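Local structure of choloylglycine hydrolase (Clostridium perfringens, 2BJF) at residues 276-281 with 287-292; 183-188 with 224-229; 126-131 with 161-166. The protein hydrolyses the amide bond of glycine- and taurine-conjugated bile salts, releasing free bile acids, and also acts as a bile acid amine N-acyltransferase. One frame throughout, in Å; residues are numbered along the deposited sequence.

Contact 1 of 3, residues 276-281 with 287-292; sequences TQYTSC and GIYYYN
Thr279 and Cys281 pair with Asn292 and Tyr290 as the hydrogen-bonded positions of an antiparallel hairpin, whose strand segments run at 157° to each other. Each of these pairs carries two backbone bonds, among them Cys281 N to Tyr290 O at 2.7 Å and Thr279 N to Asn292 O at 3.0 Å. Between them Ser280 and Tyr291 form the non-hydrogen-bonded pair, where Tyr291 CA makes a CA-H...O contact with Thr279 O at 3.1 Å. On the face of Thr279, Cys281, Tyr290 and Asn292, the side chains of Thr279 and Asn292 lie side by side, and one water donates to both Thr279 OG1 and Asn292 OD1; Thr279 OG1 also hydrogen-bonds Asn19 OD1, and Asn292 ND2 bonds Asn297 O. Tyr290 meets the carbonyl of Cys281 with its ring edge, CD2 lying 3.3 Å from Cys281 O. The other face gathers hydroxyls. In Tyr289, CG anti to the backbone N (chi1 -171°) carries the phenol diagonally toward the neighbouring strand, where OH lies 3.2 Å from Ser280 CB. The side chains of Tyr289 and Tyr278 cross at about a right angle, Tyr278 CE1 being 3.9 Å from Tyr289 OH. The hydroxyls of Tyr278, Ser280 and Tyr289 hydrogen-bond to the carboxylate of Asp69, which would be expected to stabilise its negative charge. The hairpin belongs to one of the two antiparallel sheets of the alpha-beta-beta-alpha N-terminal nucleophile hydrolase fold. Strand 14-22, with the deoxycholate-binding Arg18, flanks strand 275-283; helix 249-257 covers Thr279 and Cys281, while Met57 of strand 54-61 packs against Tyr278, Tyr289 and Tyr291 on the opposite face.

Contact 2 of 3, residues 183-188 with 224-229; sequences VANLNQ and TPASRF
Leu186 and Phe229 make the close part of this contact between helix 179-186 and the first turns of helix 225-243. Both methyls of Leu186 converge on one ring atom: CD1 and CD2 each lie 4.0 Å from Phe229 CE2, with CD1 at the ring edge, near its plane. The two side chains cross at about a right angle. With chi1 at -168° the ring of Phe229 stands out from its helix, its CE2 edge at Leu186, and it also stacks with the ring of His182. Beside this apolar patch the looseness lies in the side chains: Asn185 and Ala226 are too short to pack closely, Asn185 ND2 coming only to 4.4 Å from Ala226 CB. A water spans this part, accepting from Asn185 ND2 at 3.0 Å and donating to Ala226 O at 2.9 Å. Thr224 is the N-cap of helix 225-243, its OG1 accepting a weak, long bond from Ser227 N at 3.5 Å; Asp222 hydrogen-bonds the hydroxyls of both Thr224 and Ser227. In the same first turn Arg228 turns from the contact toward the active site, hydrogen-bonding through NH1 to the backbone O of the nucleophile Cys2 and through NH2 to Asn175 of the taurine pocket. The looser part is buried as well; Trp181 of a neighbouring subunit packs on Asn185 there, while Leu207 of another subunit packs on Leu186.

Contact 3 of 3, residues 126-131 with 161-166; sequences ANIVDI and EKLNVF
Leu163 spreads its two methyls over the strand 126-129, one to each of two residues. CD2 touches Ala126, lying 3.7 Å from Ala126 CB and 3.4 Å from Ala126 O, while Leu163 CD1 meets Ile128 CD1 methyl against methyl at 3.7 Å, the two side chains crossing at about a right angle. The leucine extends straight off its strand, CG opposite the backbone N (chi1 180°), and chi2 of 66° turns the fork so that CD2 faces Ala126 and CD1 faces Ile128. Ile128 leaves its strand alongside the gap; the extended outer arm of its side chain, chi2 167°, brings CD1 back to the leucine. This contact joins two sheets: strand 126-129 pairs in parallel with strand 98-101, whereas strand 163-167 is an end strand of the large antiparallel sheet, bonded to strand 153-158. Their segments run at 118° to each other with axes 8.2 Å apart, so side chains rather than backbone bonds bridge them. Val156 and Gln158 of strand 153-158 flank Leu163, and Gln158 OE1 also accepts from the backbone N of Ile128. Asn127 starts out away from Leu163; its ND2 hydrogen-bonds Ser90 OG and Asn99 OD1, and its OD1 weakly bonds Gln158 NE2.

In the fold
All three contacts are largely buried, but contact 1 is the deepest: its centre lies about 10 Å from the centre of the chain, against about 17 and 18 Å for the centres of contacts 2 and 3. It joins adjacent strands of one sheet through backbone bonds, with a carboxylate-centred hydroxyl cluster on one face and a water-linked Thr-Asn pair on the other. Contact 2 joins two helices through an apolar patch and one water, and borders other subunits. Contact 3 links two separate sheets mainly by aliphatic side chains, with Gln158 adding a hydrogen bond between the sheets, and borders the exposed Glu161 and Lys162. None share a strand or helix or touch one another.

Contact 1 of 3, residues 276-281 with 287-292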
loop_
_atom_site.group_PDB
_atom_site.type_symbol
_atom_site.label_atom_id
_atom_site.label_comp_id
_atom_site.label_asym_id
_atom_site.label_seq_id
_atom_site.Cartn_x
_atom_site.Cartn_y
_atom_site.Cartn_z
ATOM N N THR A 276 -5.081 -16.540 15.703
ATOM C CA THR A 276 -6.478 -16.928 15.546
ATOM C C THR A 276 -6.611 -18.282 16.240
ATOM O O THR A 276 -6.311 -19.331 15.652
ATOM C CB THR A 276 -6.910 -16.989 14.067
ATOM O OG1 THR A 276 -6.817 -15.676 13.499
ATOM C CG2 THR A 276 -8.352 -17.486 13.937
ATOM N N GLN A 277 -7.042 -18.243 17.498
ATOM C CA GLN A 277 -7.126 -19.436 18.342
ATOM C C GLN A 277 -8.178 -20.418 17.839
ATOM O O GLN A 277 -7.950 -21.630 17.833
ATOM C CB GLN A 277 -7.412 -19.053 19.798
ATOM C CG GLN A 277 -6.335 -18.188 20.455
ATOM C CD GLN A 277 -5.101 -18.963 20.909
ATOM O OE1 GLN A 277 -4.078 -18.367 21.245
ATOM N NE2 GLN A 277 -5.194 -20.290 20.931
ATOM N N TYR A 278 -9.326 -19.886 17.426
ATOM C CA TYR A 278 -10.397 -20.690 16.838
ATOM C C TYR A 278 -11.226 -19.903 15.827
ATOM O O TYR A 278 -11.213 -18.667 15.814
ATOM C CB TYR A 278 -11.288 -21.349 17.912
ATOM C CG TYR A 278 -12.223 -20.431 18.675
ATOM C CD1 TYR A 278 -13.461 -20.058 18.144
ATOM C CD2 TYR A 278 -11.891 -19.974 19.947
ATOM C CE1 TYR A 278 -14.328 -19.228 18.850
ATOM C CE2 TYR A 278 -12.755 -19.151 20.665
ATOM C CZ TYR A 278 -13.965 -18.777 20.107
ATOM O OH TYR A 278 -14.816 -17.961 20.818
ATOM N N THR A 279 -11.928 -20.640 14.974
ATOM C CA THR A 279 -12.859 -20.067 14.018
ATOM C C THR A 279 -14.190 -20.784 14.186
ATOM O O THR A 279 -14.269 -22.004 14.023
ATOM C CB THR A 279 -12.347 -20.217 12.573
ATOM O OG1 THR A 279 -11.063 -19.591 12.454
ATOM C CG2 THR A 279 -13.312 -19.576 11.581
ATOM N N SER A 280 -15.224 -20.024 14.535
ATOM C CA SER A 280 -16.556 -20.583 14.731
ATOM C C SER A 280 -17.500 -20.158 13.612
ATOM O O SER A 280 -17.373 -19.065 13.059
ATOM C CB SER A 280 -17.124 -20.179 16.094
ATOM O OG SER A 280 -17.413 -18.794 16.150
ATOM N N CYS A 281 -18.432 -21.044 13.279
ATOM C CA CYS A 281 -19.454 -20.775 12.280
ATOM C C CYS A 281 -20.747 -21.433 12.726
ATOM O O CYS A 281 -20.835 -22.658 12.802
ATOM C CB CYS A 281 -19.032 -21.313 10.911
ATOM S SG CYS A 281 -20.271 -21.084 9.614
ATOM N N GLY A 287 -29.218 -24.588 14.331
ATOM C CA GLY A 287 -28.713 -24.589 15.703
ATOM C C GLY A 287 -27.446 -25.409 15.876
ATOM O O GLY A 287 -27.196 -25.960 16.952
ATOM N N ILE A 288 -26.643 -25.484 14.817
ATOM C CA ILE A 288 -25.381 -26.218 14.863
ATOM C C ILE A 288 -24.202 -25.256 14.973
ATOM O O ILE A 288 -24.049 -24.336 14.159
ATOM C CB ILE A 288 -25.203 -27.169 13.650
ATOM C CG1 ILE A 288 -26.383 -28.143 13.553
ATOM C CG2 ILE A 288 -23.883 -27.941 13.764
ATOM C CD1 ILE A 288 -26.454 -28.917 12.246
ATOM N N TYR A 289 -23.392 -25.470 16.004
ATOM C CA TYR A 289 -22.180 -24.701 16.230
ATOM C C TYR A 289 -21.001 -25.465 15.627
ATOM O O TYR A 289 -20.616 -26.525 16.130
ATOM C CB TYR A 289 -21.977 -24.480 17.738
ATOM C CG TYR A 289 -20.867 -23.515 18.098
ATOM C CD1 TYR A 289 -21.145 -22.178 18.379
ATOM C CD2 TYR A 289 -19.541 -23.942 18.176
ATOM C CE1 TYR A 289 -20.128 -21.286 18.712
ATOM C CE2 TYR A 289 -18.517 -23.061 18.506
ATOM C CZ TYR A 289 -18.819 -21.736 18.775
ATOM O OH TYR A 289 -17.808 -20.864 19.102
ATOM N N TYR A 290 -20.451 -24.937 14.533
ATOM C CA TYR A 290 -19.249 -25.497 13.916
ATOM C C TYR A 290 -18.031 -24.690 14.337
ATOM O O TYR A 290 -18.100 -23.465 14.437
ATOM C CB TYR A 290 -19.331 -25.460 12.389
ATOM C CG TYR A 290 -20.476 -26.221 11.762
ATOM C CD1 TYR A 290 -20.383 -27.591 11.517
ATOM C CD2 TYR A 290 -21.640 -25.559 11.372
ATOM C CE1 TYR A 290 -21.430 -28.286 10.920
ATOM C CE2 TYR A 290 -22.689 -26.240 10.774
ATOM C CZ TYR A 290 -22.580 -27.602 10.551
ATOM O OH TYR A 290 -23.622 -28.278 9.961
ATOM N N TYR A 291 -16.910 -25.369 14.566
ATOM C CA TYR A 291 -15.660 -24.670 14.859
ATOM C C TYR A 291 -14.436 -25.534 14.588
ATOM O O TYR A 291 -14.504 -26.763 14.629
ATOM C CB TYR A 291 -15.637 -24.170 16.315
ATOM C CG TYR A 291 -15.224 -25.224 17.318
ATOM C CD1 TYR A 291 -13.940 -25.230 17.861
ATOM C CD2 TYR A 291 -16.112 -26.225 17.713
ATOM C CE1 TYR A 291 -13.549 -26.206 18.772
ATOM C CE2 TYR A 291 -15.731 -27.204 18.625
ATOM C CZ TYR A 291 -14.448 -27.186 19.149
ATOM O OH TYR A 291 -14.067 -28.151 20.053
ATOM N N ASN A 292 -13.321 -24.872 14.299
ATOM C CA ASN A 292 -12.013 -25.513 14.367
ATOM C C ASN A 292 -11.062 -24.641 15.185
ATOM O O ASN A 292 -11.448 -23.557 15.632
ATOM C CB ASN A 292 -11.465 -25.853 12.972
ATOM C CG ASN A 292 -11.166 -24.623 12.120
ATOM O OD1 ASN A 292 -11.246 -23.481 12.579
ATOM N ND2 ASN A 292 -10.811 -24.862 10.861
HETATM O O HOH W 1 -9.352 -21.705 13.518
#

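Contact 2 of 3, residues 183-188 with 224-229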
loop_
_atom_site.group_PDB
_atom_site.type_symbol
_atom_site.label_atom_id
_atom_site.label_comp_id
_atom_site.label_asym_id
_atom_site.label_seq_id
_atom_site.Cartn_x
_atom_site.Cartn_y
_atom_site.Cartn_z
ATOM N N VAL A 183 -16.814 1.798 7.990
ATOM C CA VAL A 183 -17.738 1.959 6.865
ATOM C C VAL A 183 -17.281 3.092 5.937
ATOM O O VAL A 183 -17.321 2.951 4.712
ATOM C CB VAL A 183 -19.198 2.174 7.345
ATOM C CG1 VAL A 183 -20.126 2.476 6.173
ATOM C CG2 VAL A 183 -19.695 0.947 8.093
ATOM N N ALA A 184 -16.828 4.198 6.526
ATOM C CA ALA A 184 -16.282 5.312 5.753
ATOM C C ALA A 184 -14.956 4.940 5.083
ATOM O O ALA A 184 -14.668 5.398 3.974
ATOM C CB ALA A 184 -16.116 6.549 6.629
ATOM N N ASN A 185 -14.163 4.104 5.754
ATOM C CA ASN A 185 -12.881 3.643 5.213
ATOM C C ASN A 185 -13.043 2.781 3.959
ATOM O O ASN A 185 -12.168 2.772 3.093
ATOM C CB ASN A 185 -12.070 2.898 6.284
ATOM C CG ASN A 185 -10.595 2.748 5.915
ATOM O OD1 ASN A 185 -9.981 3.658 5.350
ATOM N ND2 ASN A 185 -10.018 1.600 6.251
ATOM N N LEU A 186 -14.166 2.070 3.862
ATOM C CA LEU A 186 -14.474 1.258 2.678
ATOM C C LEU A 186 -14.492 2.090 1.398
ATOM O O LEU A 186 -14.099 1.609 0.335
ATOM C CB LEU A 186 -15.814 0.540 2.838
ATOM C CG LEU A 186 -15.941 -0.573 3.878
ATOM C CD1 LEU A 186 -17.405 -0.911 4.077
ATOM C CD2 LEU A 186 -15.158 -1.810 3.468
ATOM N N ASN A 187 -14.942 3.339 1.516
ATOM C CA ASN A 187 -15.018 4.273 0.386
ATOM C C ASN A 187 -13.680 4.563 -0.302
ATOM O O ASN A 187 -13.651 4.973 -1.464
ATOM C CB ASN A 187 -15.660 5.587 0.831
ATOM C CG ASN A 187 -17.124 5.434 1.200
ATOM O OD1 ASN A 187 -17.833 4.585 0.656
ATOM N ND2 ASN A 187 -17.589 6.269 2.122
ATOM N N GLN A 188 -12.579 4.358 0.418
ATOM C CA GLN A 188 -11.244 4.572 -0.144
ATOM C C GLN A 188 -10.858 3.492 -1.151
ATOM O O GLN A 188 -9.911 3.666 -1.922
ATOM C CB GLN A 188 -10.189 4.656 0.964
ATOM C CG GLN A 188 -10.220 5.951 1.767
ATOM C CD GLN A 188 -10.070 7.197 0.903
ATOM O OE1 GLN A 188 -10.978 8.028 0.831
ATOM N NE2 GLN A 188 -8.925 7.325 0.239
ATOM N N THR A 224 -3.824 -5.562 11.163
ATOM C CA THR A 224 -4.557 -4.570 11.960
ATOM C C THR A 224 -6.061 -4.723 11.733
ATOM O O THR A 224 -6.482 -5.223 10.685
ATOM C CB THR A 224 -4.147 -3.108 11.650
ATOM O OG1 THR A 224 -4.421 -2.806 10.277
ATOM C CG2 THR A 224 -2.680 -2.864 11.973
ATOM N N PRO A 225 -6.877 -4.308 12.719
ATOM C CA PRO A 225 -8.333 -4.386 12.572
ATOM C C PRO A 225 -8.871 -3.697 11.313
ATOM O O PRO A 225 -9.743 -4.255 10.645
ATOM C CB PRO A 225 -8.850 -3.699 13.837
ATOM C CG PRO A 225 -7.756 -3.876 14.834
ATOM C CD PRO A 225 -6.487 -3.776 14.039
ATOM N N ALA A 226 -8.354 -2.512 10.989
ATOM C CA ALA A 226 -8.813 -1.776 9.807
ATOM C C ALA A 226 -8.518 -2.525 8.504
ATOM O O ALA A 226 -9.380 -2.624 7.629
ATOM C CB ALA A 226 -8.215 -0.373 9.776
ATOM N N SER A 227 -7.307 -3.064 8.388
ATOM C CA SER A 227 -6.915 -3.813 7.194
ATOM C C SER A 227 -7.712 -5.106 7.039
ATOM O O SER A 227 -8.126 -5.458 5.931
ATOM C CB SER A 227 -5.416 -4.099 7.207
ATOM O OG SER A 227 -4.689 -2.887 7.111
ATOM N N ARG A 228 -7.933 -5.800 8.154
ATOM C CA ARG A 228 -8.730 -7.025 8.145
ATOM C C ARG A 228 -10.185 -6.754 7.769
ATOM O O ARG A 228 -10.791 -7.540 7.039
ATOM C CB ARG A 228 -8.624 -7.761 9.484
ATOM C CG ARG A 228 -7.249 -8.373 9.723
ATOM C CD ARG A 228 -7.205 -9.238 10.974
ATOM N NE ARG A 228 -7.135 -8.457 12.210
ATOM C CZ ARG A 228 -8.176 -8.170 12.988
ATOM N NH1 ARG A 228 -9.396 -8.583 12.660
ATOM N NH2 ARG A 228 -7.999 -7.461 14.096
ATOM N N PHE A 229 -10.731 -5.636 8.250
ATOM C CA PHE A 229 -12.097 -5.222 7.911
ATOM C C PHE A 229 -12.250 -5.059 6.399
ATOM O O PHE A 229 -13.195 -5.579 5.806
ATOM C CB PHE A 229 -12.468 -3.921 8.638
ATOM C CG PHE A 229 -13.935 -3.571 8.573
ATOM C CD1 PHE A 229 -14.763 -3.789 9.671
ATOM C CD2 PHE A 229 -14.485 -2.998 7.426
ATOM C CE1 PHE A 229 -16.120 -3.460 9.622
ATOM C CE2 PHE A 229 -15.838 -2.666 7.366
ATOM C CZ PHE A 229 -16.657 -2.896 8.467
HETATM O O HOH W 2 -11.419 -0.569 7.770
#

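Contact 3 of 3, residues 126-131 with 161-166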
loop_
_atom_site.group_PDB
_atom_site.type_symbol
_atom_site.label_atom_id
_atom_site.label_comp_id
_atom_site.label_asym_id
_atom_site.label_seq_id
_atom_site.Cartn_x
_atom_site.Cartn_y
_atom_site.Cartn_z
ATOM N N ALA A 126 -30.868 0.856 26.871
ATOM C CA ALA A 126 -29.854 0.040 27.534
ATOM C C ALA A 126 -28.569 0.809 27.838
ATOM O O ALA A 126 -28.261 1.819 27.197
ATOM C CB ALA A 126 -29.555 -1.215 26.719
ATOM N N ASN A 127 -27.836 0.317 28.834
ATOM C CA ASN A 127 -26.537 0.853 29.217
ATOM C C ASN A 127 -25.631 -0.284 29.670
ATOM O O ASN A 127 -26.045 -1.135 30.457
ATOM C CB ASN A 127 -26.680 1.884 30.340
ATOM C CG ASN A 127 -25.339 2.366 30.865
ATOM O OD1 ASN A 127 -24.603 3.073 30.174
ATOM N ND2 ASN A 127 -25.014 1.985 32.095
ATOM N N ILE A 128 -24.400 -0.297 29.170
ATOM C CA ILE A 128 -23.444 -1.334 29.544
ATOM C C ILE A 128 -22.532 -0.827 30.663
ATOM O O ILE A 128 -21.863 0.198 30.520
ATOM C CB ILE A 128 -22.658 -1.861 28.318
ATOM C CG1 ILE A 128 -23.642 -2.404 27.275
ATOM C CG2 ILE A 128 -21.678 -2.953 28.736
ATOM C CD1 ILE A 128 -23.050 -2.663 25.906
ATOM N N VAL A 129 -22.529 -1.555 31.778
ATOM C CA VAL A 129 -21.847 -1.126 33.000
ATOM C C VAL A 129 -20.638 -2.009 33.334
ATOM O O VAL A 129 -20.697 -3.234 33.207
ATOM C CB VAL A 129 -22.847 -1.029 34.202
ATOM C CG1 VAL A 129 -23.589 -2.347 34.427
ATOM C CG2 VAL A 129 -22.146 -0.573 35.470
ATOM N N ASP A 130 -19.547 -1.374 33.759
ATOM C CA ASP A 130 -18.296 -2.070 34.063
ATOM C C ASP A 130 -18.307 -2.690 35.466
ATOM O O ASP A 130 -17.515 -2.314 36.336
ATOM C CB ASP A 130 -17.101 -1.119 33.888
ATOM C CG ASP A 130 -15.769 -1.850 33.746
ATOM O OD1 ASP A 130 -15.752 -3.100 33.701
ATOM O OD2 ASP A 130 -14.729 -1.163 33.674
ATOM N N ILE A 131 -19.218 -3.639 35.675
ATOM C CA ILE A 131 -19.279 -4.415 36.913
ATOM C C ILE A 131 -18.403 -5.658 36.755
ATOM O O ILE A 131 -18.580 -6.417 35.800
ATOM C CB ILE A 131 -20.742 -4.836 37.265
ATOM C CG1 ILE A 131 -21.658 -3.611 37.430
ATOM C CG2 ILE A 131 -20.784 -5.737 38.509
ATOM C CD1 ILE A 131 -21.251 -2.623 38.525
ATOM N N GLU A 161 -20.217 8.950 24.513
ATOM C CA GLU A 161 -21.403 9.698 24.111
ATOM C C GLU A 161 -22.689 8.935 24.432
ATOM O O GLU A 161 -23.554 9.445 25.146
ATOM C CB GLU A 161 -21.331 10.033 22.616
ATOM C CG GLU A 161 -22.428 10.968 22.116
ATOM C CD GLU A 161 -22.441 11.119 20.599
ATOM O OE1 GLU A 161 -21.698 10.388 19.906
ATOM O OE2 GLU A 161 -23.202 11.974 20.099
ATOM N N LYS A 162 -22.804 7.713 23.906
ATOM C CA LYS A 162 -24.032 6.918 24.015
ATOM C C LYS A 162 -23.815 5.452 23.626
ATOM O O LYS A 162 -22.731 5.075 23.175
ATOM C CB LYS A 162 -25.142 7.525 23.141
ATOM C CG LYS A 162 -24.741 7.759 21.683
ATOM C CD LYS A 162 -25.823 8.490 20.895
ATOM C CE LYS A 162 -26.901 7.542 20.389
ATOM N NZ LYS A 162 -27.935 8.263 19.595
ATOM N N LEU A 163 -24.852 4.635 23.809
ATOM C CA LEU A 163 -24.849 3.262 23.311
ATOM C C LEU A 163 -25.321 3.242 21.858
ATOM O O LEU A 163 -26.517 3.392 21.580
ATOM C CB LEU A 163 -25.725 2.351 24.184
ATOM C CG LEU A 163 -25.827 0.872 23.783
ATOM C CD1 LEU A 163 -24.489 0.161 23.921
ATOM C CD2 LEU A 163 -26.885 0.158 24.602
ATOM N N ASN A 164 -24.376 3.063 20.939
ATOM C CA ASN A 164 -24.674 3.055 19.510
ATOM C C ASN A 164 -25.093 1.681 19.001
ATOM O O ASN A 164 -24.464 0.670 19.323
ATOM C CB ASN A 164 -23.474 3.563 18.703
ATOM C CG ASN A 164 -23.194 5.040 18.926
ATOM O OD1 ASN A 164 -22.053 5.432 19.173
ATOM N ND2 ASN A 164 -24.231 5.866 18.836
ATOM N N VAL A 165 -26.161 1.657 18.207
ATOM C CA VAL A 165 -26.631 0.434 17.554
ATOM C C VAL A 165 -26.693 0.698 16.049
ATOM O O VAL A 165 -27.584 1.404 15.570
ATOM C CB VAL A 165 -28.014 -0.037 18.089
ATOM C CG1 VAL A 165 -28.465 -1.310 17.377
ATOM C CG2 VAL A 165 -27.969 -0.268 19.593
ATOM N N PHE A 166 -25.727 0.146 15.318
ATOM C CA PHE A 166 -25.622 0.359 13.875
ATOM C C PHE A 166 -26.263 -0.778 13.092
ATOM O O PHE A 166 -26.113 -1.946 13.453
ATOM C CB PHE A 166 -24.155 0.443 13.439
ATOM C CG PHE A 166 -23.360 1.519 14.121
ATOM C CD1 PHE A 166 -23.409 2.835 13.670
ATOM C CD2 PHE A 166 -22.525 1.208 15.191
ATOM C CE1 PHE A 166 -22.658 3.832 14.290
ATOM C CE2 PHE A 166 -21.768 2.196 15.815
ATOM C CZ PHE A 166 -21.836 3.511 15.365
#